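Side-chain contacts in endo-beta-mannanase (Rhizomucor miehei, PDB 4QP0), which probably hydrolyses internal (1->4)-beta-D-mannosidic linkages in mannans, galactomannans and glucomannans at random, as a secreted glycoside hydrolase of family 5: residues Ala300-Val303 and Ala304-Val308; Asp344-Thr347 and Thr348-His352. One frame throughout, in Å; residues are numbered along the deposited sequence.

Following the chain from the N terminus, contact 1 comes first, in the opening turns of helix 299-315, which connects strand 289-294 to strand 320-323 in the TIM barrel. The chain then passes through strand 320-323 before contact 2 forms in the first turns of helix 345-358, the last helix of the chain. Each contact closes only a helical turn, and the two stand in series, neither nesting nor crossing. In space their centres are about 10 Å apart. V303 of contact 1 packs against D344 and T348 of contact 2, and P307 against T347, so the starts of the two helices lie against each other on the outside of the barrel.

Contact 1: residues Ala300-Val303 and Ala304-Val308; sequences ALRV and AQYPV
R302 and Y306 both hold CG beside the backbone N and anti to the carbonyl carbon (chi1 -62° and -78°), and in a helix, four residues apart, this lays the two side chains alongside each other, pointing the same way. The arginine chain runs over one face of the tyrosine ring. R302 CB stands 3.8 Å from the centroid of the Y306 ring, almost exactly on the ring normal, in a CH-pi contact, and R302 CG follows at 3.5 Å from Y306 CZ. Further along, R302 CD comes within 3.3 Å of Y306 OH. The bend at chi3 then turns the chain, and the guanidinium plane ends 54° from that of the ring instead of stacking on it. Arginine suits the place because its methylenes supply an apolar surface for the ring while its end reaches polar atoms: NH1 bonds to the carbonyl oxygens of L296 and G335. The tyrosine likewise combines a flat apolar face with a polar end, its OH bonding to L296 N, and its ring also meets Y294 edge-to-face. This pair lies on the buried side of helix 299-315, the helix of a beta-alpha-beta unit in the TIM barrel, and so joins the helix to the segment following strand 289-294. Beneath the side chains, the backbone bond from Y306 N to R302 O (3.0 Å) ties together the same two residues, and Q305 N bonds to L301 O at 2.9 Å. A304 N is held less firmly, with weak bonds to A300 O and L301 O. P307, next in the chain, has no N-H to give, and the helix kinks here; its ring places P307 CD 3.5 Å from R302 O and 3.6 Å from V303 O.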
loop_
_atom_site.group_PDB
_atom_site.type_symbol
_atom_site.label_atom_id
_atom_site.label_comp_id
_atom_site.label_asym_id
_atom_site.label_seq_id
_atom_site.Cartn_x
_atom_site.Cartn_y
_atom_site.Cartn_z
ATOM N N ALA A 300 -7.881 7.434 -22.388
ATOM C CA ALA A 300 -8.844 6.665 -23.169
ATOM C C ALA A 300 -9.059 5.231 -22.650
ATOM O O ALA A 300 -10.180 4.741 -22.676
ATOM C CB ALA A 300 -8.438 6.659 -24.636
ATOM N N LEU A 301 -7.998 4.562 -22.184
ATOM C CA LEU A 301 -8.153 3.242 -21.557
ATOM C C LEU A 301 -8.917 3.344 -20.248
ATOM O O LEU A 301 -9.757 2.503 -19.940
ATOM C CB LEU A 301 -6.804 2.568 -21.316
ATOM C CG LEU A 301 -6.094 1.912 -22.506
ATOM C CD1 LEU A 301 -4.796 1.285 -22.030
ATOM C CD2 LEU A 301 -6.952 0.872 -23.216
ATOM N N ARG A 302 -8.629 4.392 -19.488
ATOM C CA ARG A 302 -9.288 4.613 -18.216
ATOM C C ARG A 302 -10.780 4.949 -18.368
ATOM O O ARG A 302 -11.611 4.366 -17.673
ATOM C CB ARG A 302 -8.533 5.666 -17.408
ATOM C CG ARG A 302 -7.107 5.241 -17.061
ATOM C CD ARG A 302 -6.435 6.176 -16.068
ATOM N NE ARG A 302 -6.178 7.513 -16.605
ATOM C CZ ARG A 302 -5.021 7.922 -17.120
ATOM N NH1 ARG A 302 -3.968 7.106 -17.181
ATOM N NH2 ARG A 302 -4.902 9.164 -17.558
ATOM N N VAL A 303 -11.135 5.845 -19.287
ATOM C CA VAL A 303 -12.569 6.138 -19.529
ATOM C C VAL A 303 -13.338 4.905 -20.031
ATOM O O VAL A 303 -14.553 4.802 -19.847
ATOM C CB VAL A 303 -12.813 7.365 -20.451
ATOM C CG1 VAL A 303 -12.110 8.595 -19.909
ATOM C CG2 VAL A 303 -12.389 7.102 -21.889
ATOM N N ALA A 304 -12.605 3.968 -20.634
ATOM C CA ALA A 304 -13.162 2.714 -21.143
ATOM C C ALA A 304 -13.402 1.669 -20.060
ATOM O O ALA A 304 -14.473 1.056 -20.012
ATOM C CB ALA A 304 -12.252 2.133 -22.217
ATOM N N GLN A 305 -12.406 1.461 -19.198
ATOM C CA GLN A 305 -12.418 0.300 -18.294
ATOM C C GLN A 305 -12.670 0.590 -16.805
ATOM O O GLN A 305 -13.221 -0.253 -16.098
ATOM C CB GLN A 305 -11.158 -0.550 -18.486
ATOM C CG GLN A 305 -10.913 -1.021 -19.922
ATOM C CD GLN A 305 -11.972 -1.980 -20.464
ATOM O OE1 GLN A 305 -12.074 -2.171 -21.677
ATOM N NE2 GLN A 305 -12.757 -2.589 -19.578
ATOM N N TYR A 306 -12.280 1.769 -16.335
ATOM C CA TYR A 306 -12.572 2.176 -14.958
ATOM C C TYR A 306 -14.063 2.037 -14.584
ATOM O O TYR A 306 -14.370 1.420 -13.564
ATOM C CB TYR A 306 -12.042 3.590 -14.673
ATOM C CG TYR A 306 -10.549 3.683 -14.412
ATOM C CD1 TYR A 306 -10.015 4.758 -13.700
ATOM C CD2 TYR A 306 -9.672 2.690 -14.851
ATOM C CE1 TYR A 306 -8.651 4.847 -13.451
ATOM C CE2 TYR A 306 -8.315 2.777 -14.604
ATOM C CZ TYR A 306 -7.811 3.854 -13.903
ATOM O OH TYR A 306 -6.453 3.934 -13.666
ATOM N N PRO A 307 -14.998 2.576 -15.408
ATOM C CA PRO A 307 -16.413 2.384 -15.054
ATOM C C PRO A 307 -16.805 0.912 -14.955
ATOM O O PRO A 307 -17.621 0.542 -14.101
ATOM C CB PRO A 307 -17.167 3.066 -16.203
ATOM C CG PRO A 307 -16.221 4.099 -16.699
ATOM C CD PRO A 307 -14.854 3.481 -16.565
ATOM N N VAL A 308 -16.212 0.086 -15.813
ATOM C CA VAL A 308 -16.461 -1.350 -15.799
ATOM C C VAL A 308 -15.939 -1.953 -14.498
ATOM O O VAL A 308 -16.681 -2.649 -13.797
ATOM C CB VAL A 308 -15.828 -2.059 -17.024
ATOM C CG1 VAL A 308 -16.176 -3.543 -17.039
ATOM C CG2 VAL A 308 -16.289 -1.398 -18.320
#

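Contact 2: residues Asp344-Thr347 and Thr348-His352; sequences DIAT and TVTNH
T348 sets its hydroxyl close to the backbone of D344: T348 OG1 sits between the backbone N and the carbonyl carbon (chi1 54°), 3.0 Å from D344 O. From there it donates to a water, which in turn donates to D344 OD1. D344 occupies the N-cap position of helix 345-358, but its carboxylate makes no capping bond and meets the threonine through this water. Threonine fits a buried site here, its hydroxyl facing polar atoms while CG2 packs on V303 of helix 299-315. Beside the threonine hydroxyl, I345 carries CG1 anti to its backbone N (chi1 -164°), and chi2 then brings I345 CD1 to 3.7 Å from V349 CG2. The two branched chains cross at a slant, and both also touch I338. The turn between them is a wider pi-type one: I345 O accepts from both V349 N and T350 N, and T350 CB is pressed to 3.4 Å from A346 CA. On the exposed side T347 and N351 run side by side, T347 CG2 to N351 ND2 at 3.7 Å. N351 N approaches A346 O in the carbonyl plane, on a lone pair, with a nearly straight N-H...O angle of 170°.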
loop_
_atom_site.group_PDB
_atom_site.type_symbol
_atom_site.label_atom_id
_atom_site.label_comp_id
_atom_site.label_asym_id
_atom_site.label_seq_id
_atom_site.Cartn_x
_atom_site.Cartn_y
_atom_site.Cartn_z
ATOM N N ASP A 344 -12.912 14.817 -17.429
ATOM C CA ASP A 344 -13.622 13.544 -17.300
ATOM C C ASP A 344 -13.376 12.866 -15.941
ATOM O O ASP A 344 -13.377 11.633 -15.835
ATOM C CB ASP A 344 -13.252 12.603 -18.459
ATOM C CG ASP A 344 -11.742 12.441 -18.640
ATOM O OD1 ASP A 344 -10.968 12.932 -17.788
ATOM O OD2 ASP A 344 -11.333 11.824 -19.650
ATOM N N ILE A 345 -13.184 13.688 -14.912
ATOM C CA ILE A 345 -12.949 13.223 -13.546
ATOM C C ILE A 345 -14.148 12.482 -12.934
ATOM O O ILE A 345 -13.977 11.559 -12.138
ATOM C CB ILE A 345 -12.475 14.396 -12.646
ATOM C CG1 ILE A 345 -11.850 13.874 -11.348
ATOM C CG2 ILE A 345 -13.592 15.420 -12.416
ATOM C CD1 ILE A 345 -10.669 12.957 -11.578
ATOM N N ALA A 346 -15.356 12.882 -13.325
ATOM C CA ALA A 346 -16.575 12.252 -12.843
ATOM C C ALA A 346 -16.628 10.775 -13.196
ATOM O O ALA A 346 -16.978 9.944 -12.361
ATOM C CB ALA A 346 -17.800 12.976 -13.388
ATOM N N THR A 347 -16.288 10.448 -14.439
ATOM C CA THR A 347 -16.414 9.074 -14.902
ATOM C C THR A 347 -15.169 8.209 -14.644
ATOM O O THR A 347 -15.257 6.985 -14.684
ATOM C CB THR A 347 -16.902 8.982 -16.367
ATOM O OG1 THR A 347 -16.006 9.685 -17.226
ATOM C CG2 THR A 347 -18.299 9.581 -16.492
ATOM N N THR A 348 -14.032 8.839 -14.363
ATOM C CA THR A 348 -12.824 8.102 -13.972
ATOM C C THR A 348 -12.744 7.883 -12.457
ATOM O O THR A 348 -12.200 6.876 -11.992
ATOM C CB THR A 348 -11.526 8.802 -14.448
ATOM O OG1 THR A 348 -11.506 10.159 -13.995
ATOM C CG2 THR A 348 -11.422 8.795 -15.959
ATOM N N VAL A 349 -13.285 8.827 -11.687
ATOM C CA VAL A 349 -13.034 8.869 -10.244
ATOM C C VAL A 349 -14.277 9.206 -9.429
ATOM O O VAL A 349 -14.575 8.530 -8.441
ATOM C CB VAL A 349 -11.932 9.897 -9.906
ATOM C CG1 VAL A 349 -11.835 10.112 -8.403
ATOM C CG2 VAL A 349 -10.582 9.467 -10.468
ATOM N N THR A 350 -14.995 10.245 -9.856
ATOM C CA THR A 350 -16.022 10.888 -9.028
ATOM C C THR A 350 -17.305 10.076 -8.846
ATOM O O THR A 350 -17.748 9.869 -7.709
ATOM C CB THR A 350 -16.293 12.346 -9.493
ATOM O OG1 THR A 350 -15.447 13.226 -8.751
ATOM C CG2 THR A 350 -17.747 12.776 -9.290
ATOM N N ASN A 351 -17.885 9.610 -9.952
ATOM C CA ASN A 351 -19.101 8.800 -9.893
ATOM C C ASN A 351 -18.984 7.659 -8.897
ATOM O O ASN A 351 -19.907 7.407 -8.126
ATOM C CB ASN A 351 -19.467 8.262 -11.277
ATOM C CG ASN A 351 -20.059 9.334 -12.182
ATOM O OD1 ASN A 351 -20.272 10.482 -11.765
ATOM N ND2 ASN A 351 -20.318 8.965 -13.433
ATOM N N HIS A 352 -17.830 6.993 -8.907
ATOM C CA HIS A 352 -17.594 5.840 -8.052
ATOM C C HIS A 352 -17.355 6.207 -6.619
ATOM O O HIS A 352 -17.787 5.483 -5.716
ATOM C CB HIS A 352 -16.424 5.024 -8.582
ATOM C CG HIS A 352 -16.153 3.762 -7.803
ATOM N ND1 HIS A 352 -17.079 2.799 -7.637
ATOM C CD2 HIS A 352 -15.002 3.320 -7.148
ATOM C CE1 HIS A 352 -16.548 1.793 -6.914
ATOM N NE2 HIS A 352 -15.279 2.116 -6.615
HETATM O O HOH W 1 -9.408 11.750 -15.509
HETATM O O HOH W 2 -16.235 7.171 -11.056
#